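Local atomic coordinates of C-glycoside 3-oxidase (Microbacterium trichothecenolyticum, PDB entry 7DVE), a protein that catalyses the FAD-dependent oxidation of the C3 hydroxyl of the sugar in C-glycosides such as isoorientin and mangiferin, with oxygen reduced to hydrogen peroxide. Residues A[442-447]-A[486-491]; A[298-303]-A[370-375]; A[139-144]-A[481-486]. All coordinates share one frame; numbering follows the deposited sequence.

Contact 1 (A[442-447]-A[486-491]). With FAD (flavin-adenine dinucleotide), chain C.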
loop_
_atom_site.group_PDB
_atom_site.type_symbol
_atom_site.label_atom_id
_atom_site.label_comp_id
_atom_site.label_asym_id
_atom_site.label_seq_id
_atom_site.Cartn_x
_atom_site.Cartn_y
_atom_site.Cartn_z
ATOM N N SER A 442 -4.942 -9.498 1.472
ATOM C CA SER A 442 -3.936 -8.910 0.589
ATOM C C SER A 442 -3.490 -7.524 1.046
ATOM O O SER A 442 -2.411 -7.081 0.653
ATOM C CB SER A 442 -4.458 -8.822 -0.860
ATOM O OG SER A 442 -5.388 -7.762 -1.023
ATOM N N LEU A 443 -4.292 -6.844 1.871
ATOM C CA LEU A 443 -4.071 -5.462 2.292
ATOM C C LEU A 443 -3.950 -4.510 1.117
ATOM O O LEU A 443 -3.418 -3.414 1.274
ATOM C CB LEU A 443 -2.845 -5.324 3.182
ATOM C CG LEU A 443 -2.672 -6.404 4.242
ATOM C CD1 LEU A 443 -1.203 -6.467 4.603
ATOM C CD2 LEU A 443 -3.533 -6.115 5.452
ATOM N N HIS A 444 -4.434 -4.913 -0.056
ATOM C CA HIS A 444 -4.481 -4.083 -1.259
ATOM C C HIS A 444 -5.945 -3.738 -1.521
ATOM O O HIS A 444 -6.681 -4.526 -2.121
ATOM C CB HIS A 444 -3.872 -4.825 -2.448
ATOM C CG HIS A 444 -2.502 -5.358 -2.192
ATOM N ND1 HIS A 444 -1.898 -6.273 -3.028
ATOM C CD2 HIS A 444 -1.588 -5.063 -1.233
ATOM C CE1 HIS A 444 -0.685 -6.547 -2.572
ATOM N NE2 HIS A 444 -0.470 -5.819 -1.493
ATOM N N TYR A 445 -6.376 -2.575 -1.054
ATOM C CA TYR A 445 -7.763 -2.144 -1.211
ATOM C C TYR A 445 -7.788 -0.957 -2.180
ATOM O O TYR A 445 -7.189 0.091 -1.911
ATOM C CB TYR A 445 -8.401 -1.795 0.140
ATOM C CG TYR A 445 -8.057 -2.769 1.277
ATOM C CD1 TYR A 445 -8.006 -4.156 1.074
ATOM C CD2 TYR A 445 -7.786 -2.297 2.549
ATOM C CE1 TYR A 445 -7.668 -5.031 2.114
ATOM C CE2 TYR A 445 -7.454 -3.150 3.580
ATOM C CZ TYR A 445 -7.386 -4.510 3.371
ATOM O OH TYR A 445 -7.045 -5.325 4.443
ATOM N N GLN A 446 -8.468 -1.133 -3.307
ATOM C CA GLN A 446 -8.501 -0.145 -4.361
ATOM C C GLN A 446 -9.926 0.350 -4.570
ATOM O O GLN A 446 -10.898 -0.219 -4.058
ATOM C CB GLN A 446 -7.953 -0.727 -5.676
ATOM C CG GLN A 446 -6.439 -1.063 -5.679
ATOM C CD GLN A 446 -6.086 -2.267 -4.821
ATOM O OE1 GLN A 446 -5.108 -2.230 -4.072
ATOM N NE2 GLN A 446 -6.869 -3.352 -4.933
ATOM N N GLY A 447 -10.036 1.438 -5.342
ATOM C CA GLY A 447 -11.266 1.762 -6.029
ATOM C C GLY A 447 -12.243 2.640 -5.280
ATOM O O GLY A 447 -13.152 3.164 -5.904
ATOM N N ALA A 486 -4.326 -6.992 -10.146
ATOM C CA ALA A 486 -3.797 -8.036 -9.281
ATOM C C ALA A 486 -2.490 -7.661 -8.595
ATOM O O ALA A 486 -2.196 -8.208 -7.536
ATOM C CB ALA A 486 -3.573 -9.325 -10.077
ATOM N N CYS A 487 -1.697 -6.759 -9.171
ATOM C CA CYS A 487 -0.337 -6.540 -8.693
ATOM C C CYS A 487 -0.351 -5.643 -7.466
ATOM O O CYS A 487 -1.344 -4.999 -7.152
ATOM C CB CYS A 487 0.544 -5.907 -9.787
ATOM S SG CYS A 487 -0.002 -4.281 -10.293
ATOM N N ASN A 488 0.773 -5.589 -6.774
ATOM C CA ASN A 488 0.818 -4.814 -5.546
ATOM C C ASN A 488 0.615 -3.346 -5.907
ATOM O O ASN A 488 1.221 -2.860 -6.873
ATOM C CB ASN A 488 2.135 -5.053 -4.809
ATOM C CG ASN A 488 2.615 -6.495 -4.952
ATOM O OD1 ASN A 488 2.981 -6.922 -6.045
ATOM N ND2 ASN A 488 2.597 -7.257 -3.856
ATOM N N PRO A 489 -0.286 -2.642 -5.234
ATOM C CA PRO A 489 -0.766 -1.360 -5.774
ATOM C C PRO A 489 0.065 -0.141 -5.426
ATOM O O PRO A 489 -0.121 0.907 -6.054
ATOM C CB PRO A 489 -2.163 -1.235 -5.156
ATOM C CG PRO A 489 -2.013 -1.915 -3.848
ATOM C CD PRO A 489 -1.109 -3.106 -4.103
ATOM N N THR A 490 0.952 -0.232 -4.433
ATOM C CA THR A 490 1.542 0.980 -3.877
ATOM C C THR A 490 2.273 1.801 -4.943
ATOM O O THR A 490 2.091 3.020 -5.021
ATOM C CB THR A 490 2.483 0.641 -2.723
ATOM O OG1 THR A 490 1.882 -0.358 -1.898
ATOM C CG2 THR A 490 2.710 1.900 -1.867
ATOM N N LEU A 491 3.122 1.165 -5.756
ATOM C CA LEU A 491 3.836 1.930 -6.775
ATOM C C LEU A 491 2.861 2.721 -7.634
ATOM O O LEU A 491 3.121 3.886 -7.968
ATOM C CB LEU A 491 4.681 1.021 -7.663
ATOM C CG LEU A 491 5.448 1.771 -8.788
ATOM C CD1 LEU A 491 6.274 2.955 -8.260
ATOM C CD2 LEU A 491 6.389 0.834 -9.528
HETATM P PA FAD C . -1.247 3.928 4.433
HETATM O O1A FAD C . -2.281 3.208 5.216
HETATM O O2A FAD C . 0.028 3.239 4.127
HETATM O O5B FAD C . -1.020 5.272 5.295
HETATM C C5B FAD C . -2.146 6.094 5.612
HETATM C C4B FAD C . -1.882 6.857 6.884
HETATM O O4B FAD C . -3.049 7.711 7.075
HETATM C C3B FAD C . -1.854 5.913 8.104
HETATM O O3B FAD C . -0.640 6.163 8.839
HETATM C C2B FAD C . -3.079 6.399 8.893
HETATM O O2B FAD C . -2.859 6.347 10.305
HETATM C C1B FAD C . -3.188 7.853 8.481
HETATM N N9A FAD C . -4.566 8.392 8.769
HETATM C C8A FAD C . -5.673 7.757 8.348
HETATM N N7A FAD C . -6.740 8.464 8.735
HETATM C C5A FAD C . -6.309 9.536 9.403
HETATM C C6A FAD C . -6.975 10.551 9.971
HETATM N N6A FAD C . -8.304 10.504 9.885
HETATM N N1A FAD C . -6.348 11.567 10.595
HETATM C C2A FAD C . -4.953 11.545 10.641
HETATM N N3A FAD C . -4.272 10.478 10.026
HETATM C C4A FAD C . -4.963 9.497 9.421
HETATM N N1 FAD C . 2.068 -3.112 -0.778
HETATM C C2 FAD C . 2.756 -3.284 -1.967
HETATM O O2 FAD C . 2.515 -2.510 -2.886
HETATM N N3 FAD C . 3.686 -4.327 -2.103
HETATM C C4 FAD C . 3.960 -5.176 -1.007
HETATM O O4 FAD C . 4.797 -6.075 -1.132
HETATM C C4X FAD C . 3.259 -4.989 0.180
HETATM N N5 FAD C . 3.429 -5.802 1.252
HETATM C C5X FAD C . 2.825 -5.495 2.436
HETATM C C6 FAD C . 3.096 -6.240 3.599
HETATM C C7 FAD C . 2.540 -5.916 4.831
HETATM C C7M FAD C . 2.868 -6.751 6.094
HETATM C C8 FAD C . 1.677 -4.822 4.921
HETATM C C8M FAD C . 1.050 -4.454 6.279
HETATM C C9 FAD C . 1.391 -4.078 3.768
HETATM C C9A FAD C . 1.953 -4.409 2.521
HETATM N N10 FAD C . 1.667 -3.705 1.402
HETATM C C10 FAD C . 2.327 -3.951 0.269
HETATM C "C1'" FAD C . 0.648 -2.617 1.369
HETATM C "C2'" FAD C . 1.204 -1.195 1.511
HETATM O "O2'" FAD C . 1.731 -1.045 2.840
HETATM C "C3'" FAD C . 0.092 -0.139 1.198
HETATM O "O3'" FAD C . -0.371 -0.304 -0.149
HETATM C "C4'" FAD C . 0.636 1.287 1.290
HETATM O "O4'" FAD C . 1.172 1.509 2.586
HETATM C "C5'" FAD C . -0.499 2.316 1.034
HETATM O "O5'" FAD C . -0.043 3.650 1.335
HETATM P P FAD C . -1.033 4.869 1.728
HETATM O O1P FAD C . -0.287 6.059 2.222
HETATM O O2P FAD C . -1.945 5.013 0.573
HETATM O O3P FAD C . -1.872 4.443 3.045
#
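Pro489 lays its CD over one face of the His444 imidazole, a CH-pi contact with CD 3.4 Å from the ring centroid. His444 CG is anti to the carbonyl carbon (chi1 -53°), which swings the ring against the proline; the carbonyl carbon of Ser442 lies over the opposite face, toward the rim. Pro489 CG meets Gln446 OE1 at 3.1 Å, the two side chains crossing at about a right angle. At the ring's edge, Asn488 ND2 stands 3.6 Å from His444 CE1, its amide turned 64° from the imidazole; that amide is bonded to Gln344.

No hydrogen bond crosses between 442-447 and 486-491. Ser442 OG accepts from His444 N in an ST turn, and His444 ND1 is bonded to Gln298 OE1, which fixes the ring's rotation. The flavin is gripped from the 486-491 side: Thr490 N donates to FAD O2 at 3.2 Å, and FAD O3' donates to Thr490 OG1. With an alanine here instead of His444, Gln298 OE1 would probably lose its imidazole mate and Pro489 CD the ring face it packs on.

His444 NE2 lies 3.8 Å from FAD N1, consistent with the inferred role of His444 as proton acceptor beside the flavin that receives the substrate's hydride.

Contact 2 (A[298-303]-A[370-375])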
loop_
_atom_site.group_PDB
_atom_site.type_symbol
_atom_site.label_atom_id
_atom_site.label_comp_id
_atom_site.label_asym_id
_atom_site.label_seq_id
_atom_site.Cartn_x
_atom_site.Cartn_y
_atom_site.Cartn_z
ATOM N N GLN A 298 -7.747 -7.982 -3.299
ATOM C CA GLN A 298 -7.133 -8.972 -4.190
ATOM C C GLN A 298 -7.076 -10.312 -3.457
ATOM O O GLN A 298 -6.215 -10.515 -2.590
ATOM C CB GLN A 298 -5.735 -8.533 -4.636
ATOM C CG GLN A 298 -5.664 -7.281 -5.541
ATOM C CD GLN A 298 -4.219 -6.768 -5.669
ATOM O OE1 GLN A 298 -3.321 -7.306 -5.024
ATOM N NE2 GLN A 298 -3.996 -5.734 -6.490
ATOM N N ALA A 299 -7.985 -11.228 -3.802
ATOM C CA ALA A 299 -7.957 -12.565 -3.204
ATOM C C ALA A 299 -6.556 -13.161 -3.331
ATOM O O ALA A 299 -5.935 -13.093 -4.395
ATOM C CB ALA A 299 -8.995 -13.468 -3.875
ATOM N N GLN A 300 -6.048 -13.717 -2.226
ATOM C CA GLN A 300 -4.652 -14.128 -2.116
ATOM C C GLN A 300 -4.578 -15.622 -1.836
ATOM O O GLN A 300 -5.251 -16.126 -0.921
ATOM C CB GLN A 300 -3.953 -13.351 -1.005
ATOM C CG GLN A 300 -2.499 -13.766 -0.763
ATOM C CD GLN A 300 -1.791 -12.940 0.311
ATOM O OE1 GLN A 300 -2.415 -12.330 1.189
ATOM N NE2 GLN A 300 -0.485 -12.937 0.250
ATOM N N ILE A 301 -3.779 -16.324 -2.634
ATOM C CA ILE A 301 -3.569 -17.765 -2.513
ATOM C C ILE A 301 -2.092 -17.965 -2.211
ATOM O O ILE A 301 -1.241 -17.386 -2.889
ATOM C CB ILE A 301 -3.972 -18.523 -3.796
ATOM C CG1 ILE A 301 -5.464 -18.334 -4.118
ATOM C CG2 ILE A 301 -3.676 -20.021 -3.640
ATOM C CD1 ILE A 301 -5.796 -17.232 -5.117
ATOM N N VAL A 302 -1.785 -18.762 -1.192
ATOM C CA VAL A 302 -0.414 -18.920 -0.717
ATOM C C VAL A 302 -0.040 -20.395 -0.726
ATOM O O VAL A 302 -0.885 -21.293 -0.646
ATOM C CB VAL A 302 -0.206 -18.340 0.702
ATOM C CG1 VAL A 302 -0.443 -16.830 0.720
ATOM C CG2 VAL A 302 -1.101 -19.073 1.720
ATOM N N PHE A 303 1.256 -20.630 -0.770
ATOM C CA PHE A 303 1.797 -21.969 -0.928
ATOM C C PHE A 303 3.226 -21.914 -0.411
ATOM O O PHE A 303 3.848 -20.863 -0.450
ATOM C CB PHE A 303 1.758 -22.361 -2.409
ATOM C CG PHE A 303 1.745 -23.828 -2.664
ATOM C CD1 PHE A 303 1.008 -24.681 -1.867
ATOM C CD2 PHE A 303 2.455 -24.353 -3.740
ATOM C CE1 PHE A 303 0.957 -26.069 -2.142
ATOM C CE2 PHE A 303 2.441 -25.723 -4.015
ATOM C CZ PHE A 303 1.679 -26.586 -3.205
ATOM N N GLY A 370 2.942 -16.451 -3.322
ATOM C CA GLY A 370 1.616 -15.859 -3.326
ATOM C C GLY A 370 1.124 -15.506 -4.724
ATOM O O GLY A 370 1.837 -14.879 -5.521
ATOM N N LEU A 371 -0.101 -15.905 -5.033
ATOM C CA LEU A 371 -0.805 -15.452 -6.216
ATOM C C LEU A 371 -1.979 -14.568 -5.814
ATOM O O LEU A 371 -2.663 -14.830 -4.824
ATOM C CB LEU A 371 -1.298 -16.629 -7.070
ATOM C CG LEU A 371 -0.537 -16.893 -8.391
ATOM C CD1 LEU A 371 0.917 -17.321 -8.151
ATOM C CD2 LEU A 371 -1.299 -17.894 -9.282
ATOM N N PHE A 372 -2.201 -13.517 -6.591
ATOM C CA PHE A 372 -3.215 -12.513 -6.320
ATOM C C PHE A 372 -4.112 -12.393 -7.529
ATOM O O PHE A 372 -3.624 -12.297 -8.662
ATOM C CB PHE A 372 -2.602 -11.135 -6.035
ATOM C CG PHE A 372 -1.726 -11.098 -4.814
ATOM C CD1 PHE A 372 -0.447 -11.673 -4.834
ATOM C CD2 PHE A 372 -2.161 -10.477 -3.649
ATOM C CE1 PHE A 372 0.384 -11.650 -3.702
ATOM C CE2 PHE A 372 -1.325 -10.433 -2.524
ATOM C CZ PHE A 372 -0.043 -11.027 -2.556
ATOM N N CYS A 373 -5.421 -12.379 -7.272
ATOM C CA CYS A 373 -6.450 -12.265 -8.291
ATOM C C CYS A 373 -6.922 -10.825 -8.448
ATOM O O CYS A 373 -6.887 -10.034 -7.499
ATOM C CB CYS A 373 -7.647 -13.139 -7.931
ATOM S SG CYS A 373 -7.235 -14.855 -7.913
ATOM N N ALA A 374 -7.369 -10.503 -9.664
ATOM C CA ALA A 374 -8.107 -9.275 -9.919
ATOM C C ALA A 374 -9.581 -9.477 -9.564
ATOM O O ALA A 374 -10.142 -10.552 -9.782
ATOM C CB ALA A 374 -7.976 -8.873 -11.386
ATOM N N LYS A 375 -10.199 -8.442 -9.000
ATOM C CA LYS A 375 -11.584 -8.525 -8.570
ATOM C C LYS A 375 -12.526 -8.218 -9.731
ATOM O O LYS A 375 -12.236 -7.367 -10.579
ATOM C CB LYS A 375 -11.846 -7.546 -7.425
ATOM C CG LYS A 375 -13.252 -7.671 -6.787
ATOM C CD LYS A 375 -13.571 -9.064 -6.239
ATOM C CE LYS A 375 -14.919 -9.086 -5.464
ATOM N NZ LYS A 375 -16.154 -8.876 -6.318
#
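Gln300 lies alongside the Phe372 ring, both side chains pointing the same way from one face of the sheet. With CG anti to the backbone N (chi1 177°) and the chain extended beyond it, Gln300 runs over the phenyl face: CG makes a CH-pi contact 4.3 Å from the ring centroid, and NE2 comes 3.4 Å from Phe372 CZ. The amide is tilted 29° from the ring plane. Gln298 meets the same ring differently. Its OE1 approaches Phe372 CD2 obliquely at 3.6 Å, the amide plane turned 76° from the ring, while its CB rests 3.4 Å from Cys373 O. That amide is committed elsewhere, OE1 to His444 and NE2 donating to Cys487 O and Thr485 OG1; the imidazole of His444 also meets the Phe372 ring, nearly parallel to it.

The backbones form an antiparallel pair within the large antiparallel sheet, strand 300-307 lying between 366-373 and 427-436. This is consistent with the sheet of the substrate-binding part of GMC oxidoreductases, and its end at Gln298 and Phe372 backs onto His444. Ile301 and Leu371 are a hydrogen-bonded pair, Ile301 N donating to Leu371 O at 2.9 Å and Leu371 N to Ile301 O at 2.8 Å, and Cys373 N adds a bond to Ala299 O at 3.0 Å. Gln300 with Phe372 and Val302 with Gly370 are non-hydrogen-bonded pairs.

On the sheet face that carries Ile301 and Leu371, Ile301 CD1 reaches Cys373 SG at 3.9 Å. Helix 406-424 packs here, Ala415 touching both Ile301 and Cys373, and Ile412 meeting Ala299.

Contact 3 (A[139-144]-A[481-486])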
loop_
_atom_site.group_PDB
_atom_site.type_symbol
_atom_site.label_atom_id
_atom_site.label_comp_id
_atom_site.label_asym_id
_atom_site.label_seq_id
_atom_site.Cartn_x
_atom_site.Cartn_y
_atom_site.Cartn_z
ATOM N N GLU A 139 -4.788 -4.212 -16.196
ATOM C CA GLU A 139 -4.605 -3.437 -14.968
ATOM C C GLU A 139 -4.216 -1.983 -15.211
ATOM O O GLU A 139 -4.244 -1.197 -14.255
ATOM C CB GLU A 139 -3.523 -4.021 -14.054
ATOM C CG GLU A 139 -3.325 -5.510 -14.092
ATOM C CD GLU A 139 -2.129 -5.921 -13.245
ATOM O OE1 GLU A 139 -0.984 -5.802 -13.732
ATOM O OE2 GLU A 139 -2.318 -6.333 -12.088
ATOM N N ARG A 140 -3.793 -1.619 -16.418
ATOM C CA ARG A 140 -3.220 -0.304 -16.655
ATOM C C ARG A 140 -4.316 0.710 -16.913
ATOM O O ARG A 140 -5.285 0.431 -17.628
ATOM C CB ARG A 140 -2.248 -0.344 -17.838
ATOM C CG ARG A 140 -1.018 -1.216 -17.563
ATOM C CD ARG A 140 -0.058 -1.263 -18.737
ATOM N NE ARG A 140 0.549 0.025 -19.046
ATOM C CZ ARG A 140 1.750 0.424 -18.640
ATOM N NH1 ARG A 140 2.458 -0.281 -17.775
ATOM N NH2 ARG A 140 2.259 1.557 -19.125
ATOM N N ILE A 141 -4.159 1.898 -16.336
ATOM C CA ILE A 141 -5.151 2.943 -16.569
ATOM C C ILE A 141 -4.956 3.468 -17.995
ATOM O O ILE A 141 -3.938 4.086 -18.326
ATOM C CB ILE A 141 -5.061 4.053 -15.517
ATOM C CG1 ILE A 141 -5.378 3.464 -14.134
ATOM C CG2 ILE A 141 -6.059 5.127 -15.826
ATOM C CD1 ILE A 141 -4.765 4.198 -12.959
ATOM N N GLY A 142 -5.941 3.206 -18.851
ATOM C CA GLY A 142 -5.749 3.403 -20.275
ATOM C C GLY A 142 -5.635 4.859 -20.678
ATOM O O GLY A 142 -4.820 5.207 -21.540
ATOM N N PHE A 143 -6.460 5.733 -20.092
ATOM C CA PHE A 143 -6.366 7.133 -20.491
ATOM C C PHE A 143 -5.056 7.761 -20.043
ATOM O O PHE A 143 -4.648 8.777 -20.610
ATOM C CB PHE A 143 -7.560 7.954 -19.988
ATOM C CG PHE A 143 -7.853 7.826 -18.514
ATOM C CD1 PHE A 143 -7.175 8.601 -17.580
ATOM C CD2 PHE A 143 -8.854 6.971 -18.070
ATOM C CE1 PHE A 143 -7.471 8.509 -16.223
ATOM C CE2 PHE A 143 -9.158 6.871 -16.708
ATOM C CZ PHE A 143 -8.467 7.638 -15.785
ATOM N N LEU A 144 -4.386 7.174 -19.056
ATOM C CA LEU A 144 -3.039 7.598 -18.716
ATOM C C LEU A 144 -1.993 6.915 -19.579
ATOM O O LEU A 144 -0.970 7.529 -19.877
ATOM C CB LEU A 144 -2.752 7.328 -17.234
ATOM C CG LEU A 144 -3.562 8.207 -16.279
ATOM C CD1 LEU A 144 -3.108 7.988 -14.857
ATOM C CD2 LEU A 144 -3.468 9.694 -16.677
ATOM N N ILE A 481 -6.989 3.907 -7.610
ATOM C CA ILE A 481 -6.873 3.032 -8.775
ATOM C C ILE A 481 -8.262 2.613 -9.237
ATOM O O ILE A 481 -9.056 2.074 -8.446
ATOM C CB ILE A 481 -5.997 1.815 -8.461
ATOM C CG1 ILE A 481 -4.557 2.264 -8.226
ATOM C CG2 ILE A 481 -6.090 0.759 -9.559
ATOM C CD1 ILE A 481 -3.719 1.219 -7.473
ATOM N N PRO A 482 -8.621 2.872 -10.480
ATOM C CA PRO A 482 -10.008 2.622 -10.899
ATOM C C PRO A 482 -10.169 1.306 -11.635
ATOM O O PRO A 482 -11.284 0.878 -11.902
ATOM C CB PRO A 482 -10.305 3.817 -11.815
ATOM C CG PRO A 482 -8.977 4.158 -12.426
ATOM C CD PRO A 482 -7.875 3.642 -11.493
ATOM N N THR A 483 -9.076 0.652 -11.979
ATOM C CA THR A 483 -9.130 -0.574 -12.759
ATOM C C THR A 483 -9.089 -1.802 -11.844
ATOM O O THR A 483 -8.883 -1.710 -10.630
ATOM C CB THR A 483 -7.966 -0.603 -13.740
ATOM O OG1 THR A 483 -6.760 -0.454 -12.985
ATOM C CG2 THR A 483 -8.092 0.553 -14.784
ATOM N N ALA A 484 -9.312 -2.963 -12.452
ATOM C CA ALA A 484 -9.246 -4.243 -11.764
ATOM C C ALA A 484 -7.804 -4.719 -11.854
ATOM O O ALA A 484 -7.312 -4.987 -12.954
ATOM C CB ALA A 484 -10.219 -5.233 -12.404
ATOM N N THR A 485 -7.105 -4.768 -10.714
ATOM C CA THR A 485 -5.681 -5.054 -10.702
ATOM C C THR A 485 -5.407 -6.278 -9.832
ATOM O O THR A 485 -6.162 -6.580 -8.907
ATOM C CB THR A 485 -4.837 -3.852 -10.176
ATOM O OG1 THR A 485 -5.106 -3.666 -8.768
ATOM C CG2 THR A 485 -5.119 -2.551 -10.943
ATOM N N ALA A 486 -4.326 -6.992 -10.146
ATOM C CA ALA A 486 -3.797 -8.036 -9.281
ATOM C C ALA A 486 -2.490 -7.661 -8.595
ATOM O O ALA A 486 -2.196 -8.208 -7.536
ATOM C CB ALA A 486 -3.573 -9.325 -10.077
#
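The Glu139 side chain stretches along the backbone of 484-486 and ends on an amide: its OE2 accepts from Ala486 N at 2.9 Å, through the anti lone pair, the one turned away from OE1. The N-H...O angle of 154° leaves this bond moderately straight. On the way, Glu139 CB passes the methyl CG2 of Thr485 at 3.8 Å, so the aliphatic part of the glutamate is packed while its carboxylate is bonded. Cys487 N gives OE2 a second N-H, and OE1 accepts from Asn136 N; between them these bonds hold both carboxylate oxygens.

Thr483 comes from the other end of the loop. Its OG1 sits between the backbone N and the carbonyl carbon (chi1 56°), and from there donates to Glu139 O at 2.9 Å. The hydroxyl lies well above the carbonyl plane, 52° out of it, rather than on a lone pair. The same torsion places CG2 of Thr483 anti to the carbonyl carbon, where it meets Ile141 CG1 at 4.0 Å, the two side chains running obliquely to each other.

Ile141, the N-cap residue of the short helix 142-145, crosses Pro482 at about a right angle. Its CD1 touches Pro482 CD at 3.5 Å, and its CG2 lies over one face of the Phe143 ring, toward its rim. Leu496 of helix 490-510 also packs on Ile141.

The contact thus joins the turn before helix 142-145 to the loop leading from strand 473-475 into helix 490-510. Chemically, a buried carboxylate receiving three backbone N-H groups is likely to stay ionised, and by gripping the amides of Ala486 and Cys487 it fixes the chain just ahead of the flavin-binding Thr490.

From the N terminus, residues 139-144 come first and wait longest: contact 3 closes a loop of more than 300 residues when the chain returns at 481-486. Within that span contact 2 opens and closes, pairing strands 300-307 and 366-373. Contact 1 opens later, at 442-447, and crosses contact 3, since the chain reaches 481-486, closing contact 3, after contact 1 has opened and before it closes; the two share Ala486. Gln298 joins contact 2 to both others. Together they tie the antiparallel sheet, the loop 442-447 that follows strand 427-436 and the turn before helix 142-145 to the loop that enters helix 490-510 beside the flavin.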